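Protein (glyceraldehyde 3-phosphate dehydrogenase) (Sulfolobus solfataricus, PDB 1B7G) catalyses the phosphorylating oxidation of D-glyceraldehyde 3-phosphate in archaeal glycolysis, using NAD or NADP with a marked preference for NADP. Local coordinates at residues M1-Y9 and P24-K33. The protein carries 1 engineered substitution. Residues are numbered along the deposited sequence; the frame is centred on the assembly and turned at random.
Unlike the reference sequence in segment 1-9: Val2 (reference Ile). With SO4 (sulfate ion), chain E.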
loop_
_atom_site.group_PDB
_atom_site.type_symbol
_atom_site.label_atom_id
_atom_site.label_comp_id
_atom_site.label_asym_id
_atom_site.label_seq_id
_atom_site.Cartn_x
_atom_site.Cartn_y
_atom_site.Cartn_z
ATOM N N MET A 1 17.688 -4.259 27.613
ATOM C CA MET A 1 17.860 -2.769 27.480
ATOM C C MET A 1 16.648 -2.092 28.094
ATOM O O MET A 1 16.480 -2.201 29.320
ATOM C CB MET A 1 18.107 -2.400 26.040
ATOM C CG MET A 1 17.604 -3.333 24.956
ATOM S SD MET A 1 18.579 -3.127 23.446
ATOM C CE MET A 1 17.968 -4.512 22.465
ATOM N N VAL A 2 15.834 -1.398 27.280
ATOM C CA VAL A 2 14.524 -1.030 27.822
ATOM C C VAL A 2 13.614 -2.095 27.200
ATOM O O VAL A 2 13.666 -2.303 25.985
ATOM C CB VAL A 2 14.065 0.396 27.674
ATOM C CG1 VAL A 2 13.207 0.682 26.455
ATOM C CG2 VAL A 2 13.292 0.825 28.928
ATOM N N ASN A 3 12.969 -2.888 28.026
ATOM C CA ASN A 3 12.065 -3.927 27.569
ATOM C C ASN A 3 10.675 -3.314 27.355
ATOM O O ASN A 3 10.129 -2.802 28.319
ATOM C CB ASN A 3 11.946 -5.021 28.657
ATOM C CG ASN A 3 13.235 -5.860 28.732
ATOM O OD1 ASN A 3 13.922 -5.940 27.718
ATOM N ND2 ASN A 3 13.515 -6.454 29.891
ATOM N N VAL A 4 10.141 -3.388 26.132
ATOM C CA VAL A 4 8.855 -2.752 25.841
ATOM C C VAL A 4 7.792 -3.750 25.403
ATOM O O VAL A 4 7.965 -4.557 24.494
ATOM C CB VAL A 4 8.950 -1.696 24.712
ATOM C CG1 VAL A 4 7.651 -0.882 24.631
ATOM C CG2 VAL A 4 10.139 -0.790 24.854
ATOM N N ALA A 5 6.621 -3.604 26.038
ATOM C CA ALA A 5 5.428 -4.347 25.656
ATOM C C ALA A 5 4.496 -3.469 24.783
ATOM O O ALA A 5 4.442 -2.277 25.021
ATOM C CB ALA A 5 4.695 -4.680 26.956
ATOM N N VAL A 6 3.750 -4.026 23.855
ATOM C CA VAL A 6 2.718 -3.356 23.082
ATOM C C VAL A 6 1.363 -4.023 23.324
ATOM O O VAL A 6 1.103 -5.148 22.933
ATOM C CB VAL A 6 2.945 -3.319 21.559
ATOM C CG1 VAL A 6 1.844 -2.539 20.865
ATOM C CG2 VAL A 6 4.302 -2.713 21.233
ATOM N N ASN A 7 0.475 -3.267 23.961
ATOM C CA ASN A 7 -0.850 -3.790 24.312
ATOM C C ASN A 7 -1.854 -3.334 23.264
ATOM O O ASN A 7 -2.132 -2.150 23.113
ATOM C CB ASN A 7 -1.180 -3.350 25.742
ATOM C CG ASN A 7 -2.487 -3.969 26.235
ATOM O OD1 ASN A 7 -3.057 -4.798 25.539
ATOM N ND2 ASN A 7 -2.966 -3.554 27.405
ATOM N N GLY A 8 -2.274 -4.262 22.412
ATOM C CA GLY A 8 -3.160 -4.039 21.295
ATOM C C GLY A 8 -2.456 -4.025 19.950
ATOM O O GLY A 8 -2.094 -2.957 19.442
ATOM N N TYR A 9 -2.301 -5.154 19.278
ATOM C CA TYR A 9 -1.634 -5.269 17.989
ATOM C C TYR A 9 -2.567 -4.916 16.847
ATOM O O TYR A 9 -2.963 -5.810 16.082
ATOM C CB TYR A 9 -1.132 -6.737 17.840
ATOM C CG TYR A 9 -0.083 -6.948 16.781
ATOM C CD1 TYR A 9 1.226 -6.489 17.003
ATOM C CD2 TYR A 9 -0.359 -7.558 15.574
ATOM C CE1 TYR A 9 2.209 -6.681 16.048
ATOM C CE2 TYR A 9 0.635 -7.749 14.620
ATOM C CZ TYR A 9 1.908 -7.307 14.869
ATOM O OH TYR A 9 2.887 -7.452 13.902
ATOM N N PRO A 24 17.819 0.918 18.742
ATOM C CA PRO A 24 19.031 0.305 19.297
ATOM C C PRO A 24 18.960 0.084 20.791
ATOM O O PRO A 24 19.689 -0.777 21.328
ATOM C CB PRO A 24 20.133 1.305 18.969
ATOM C CG PRO A 24 19.418 2.612 18.877
ATOM C CD PRO A 24 18.063 2.292 18.281
ATOM N N ASP A 25 18.138 0.841 21.510
ATOM C CA ASP A 25 18.097 0.771 22.969
ATOM C C ASP A 25 16.852 0.175 23.524
ATOM O O ASP A 25 16.500 0.303 24.718
ATOM C CB ASP A 25 18.301 2.197 23.557
ATOM C CG ASP A 25 17.228 3.173 23.052
ATOM O OD1 ASP A 25 16.638 2.953 21.978
ATOM O OD2 ASP A 25 16.995 4.183 23.727
ATOM N N MET A 26 16.056 -0.478 22.659
ATOM C CA MET A 26 14.843 -1.103 23.137
ATOM C C MET A 26 14.742 -2.541 22.635
ATOM O O MET A 26 15.226 -2.840 21.545
ATOM C CB MET A 26 13.630 -0.310 22.563
ATOM C CG MET A 26 13.601 1.141 22.975
ATOM S SD MET A 26 12.018 1.955 22.520
ATOM C CE MET A 26 12.415 3.635 22.907
ATOM N N LYS A 27 13.978 -3.354 23.327
ATOM C CA LYS A 27 13.691 -4.689 22.792
ATOM C C LYS A 27 12.195 -4.942 22.975
ATOM O O LYS A 27 11.641 -4.673 24.038
ATOM C CB LYS A 27 14.552 -5.785 23.388
ATOM C CG LYS A 27 14.086 -6.568 24.577
ATOM C CD LYS A 27 15.255 -7.298 25.244
ATOM C CE LYS A 27 14.794 -8.400 26.180
ATOM N NZ LYS A 27 15.901 -8.904 27.047
ATOM N N LEU A 28 11.578 -5.470 21.919
ATOM C CA LEU A 28 10.166 -5.811 21.989
ATOM C C LEU A 28 9.973 -7.092 22.801
ATOM O O LEU A 28 10.345 -8.166 22.339
ATOM C CB LEU A 28 9.581 -6.008 20.593
ATOM C CG LEU A 28 8.107 -6.452 20.547
ATOM C CD1 LEU A 28 7.165 -5.366 21.050
ATOM C CD2 LEU A 28 7.742 -6.816 19.104
ATOM N N VAL A 29 9.277 -6.998 23.916
ATOM C CA VAL A 29 9.018 -8.160 24.765
ATOM C C VAL A 29 7.936 -9.015 24.153
ATOM O O VAL A 29 7.963 -10.245 24.189
ATOM C CB VAL A 29 8.588 -7.730 26.188
ATOM C CG1 VAL A 29 7.969 -8.875 26.958
ATOM C CG2 VAL A 29 9.779 -7.165 26.960
ATOM N N GLY A 30 6.910 -8.361 23.588
ATOM C CA GLY A 30 5.798 -9.141 23.027
ATOM C C GLY A 30 4.612 -8.175 22.826
ATOM O O GLY A 30 4.736 -6.991 23.152
ATOM N N VAL A 31 3.541 -8.669 22.223
ATOM C CA VAL A 31 2.370 -7.834 21.930
ATOM C C VAL A 31 1.111 -8.511 22.452
ATOM O O VAL A 31 1.044 -9.736 22.523
ATOM C CB VAL A 31 2.202 -7.574 20.421
ATOM C CG1 VAL A 31 3.468 -7.012 19.801
ATOM C CG2 VAL A 31 1.789 -8.807 19.633
ATOM N N ALA A 32 0.091 -7.706 22.761
ATOM C CA ALA A 32 -1.149 -8.260 23.303
ATOM C C ALA A 32 -2.309 -8.068 22.324
ATOM O O ALA A 32 -2.456 -7.000 21.705
ATOM C CB ALA A 32 -1.422 -7.646 24.657
ATOM N N LYS A 33 -3.122 -9.112 22.185
ATOM C CA LYS A 33 -4.204 -9.109 21.185
ATOM C C LYS A 33 -5.348 -10.023 21.589
ATOM O O LYS A 33 -5.087 -11.013 22.288
ATOM C CB LYS A 33 -3.580 -9.623 19.883
ATOM C CG LYS A 33 -4.565 -9.868 18.764
ATOM C CD LYS A 33 -4.769 -8.667 17.876
ATOM C CE LYS A 33 -5.592 -9.034 16.637
ATOM N NZ LYS A 33 -5.988 -7.813 15.886
HETATM S S SO4 E . -8.921 -7.659 18.509
HETATM O O1 SO4 E . -7.732 -8.544 18.711
HETATM O O2 SO4 E . -9.132 -7.436 17.036
HETATM O O3 SO4 E . -8.686 -6.341 19.173
HETATM O O4 SO4 E . -10.146 -8.292 19.092
#
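Asp25 O accepts the amide of Val2, opening the parallel pairing of strands 2-7 and 26-32, while the Asp25 carboxylate forms a salt bridge with Arg313. Unbranched Met26 runs beside Val2 (isoleucine in the reference sequence), its CG 3.5 Å from Val2 CG1, and places its sulfur near Val4. Lys27 is extended past CG, so its methylenes run alongside the Asn3 amide; Lys27 CE lies 3.0 Å from Asn3 OD1. Its backbone bonds Val2 O and Val4 N. Leu28 reaches Val6 CG2 with CD1 (3.9 Å). At Val29 the chain takes helical backbone angles, a beta bulge that adds one residue: Val29 N bonds Val4 O, but Val6 N is taken by Gly30 O. Gly30 suits the bulge because a side chain would strike the preceding carbonyl. Val31 sets both methyls, CG1 and CG2, 3.6 Å from Tyr9 CD1; the ring gets there with CG anti to its backbone N (chi1 -163°). Small Ala32 fits beside Asn7, and its O receives Gly8 N (2.8 Å) and, weakly, Tyr9 N. Lys33 bends at chi2, which brings NZ beside a sulfate also held by Thr34 and Ser35, with a weak bond to O2 (3.4 Å). Truncation to alanine would probably cost the sulfate this bond. With helix 11-21 the strands form the first beta-alpha-beta unit of the Rossmann fold, where Gly8 belongs to a glycine-rich motif consistent with dinucleotide binding. Ile20 of that helix covers Val4, Val6 and Leu28, helix 304-315 packs on Met26, Leu74 of helix 71-77 covers Ala5, Val29 and Ala32, and strands 50-51 and 80-83 flank the two.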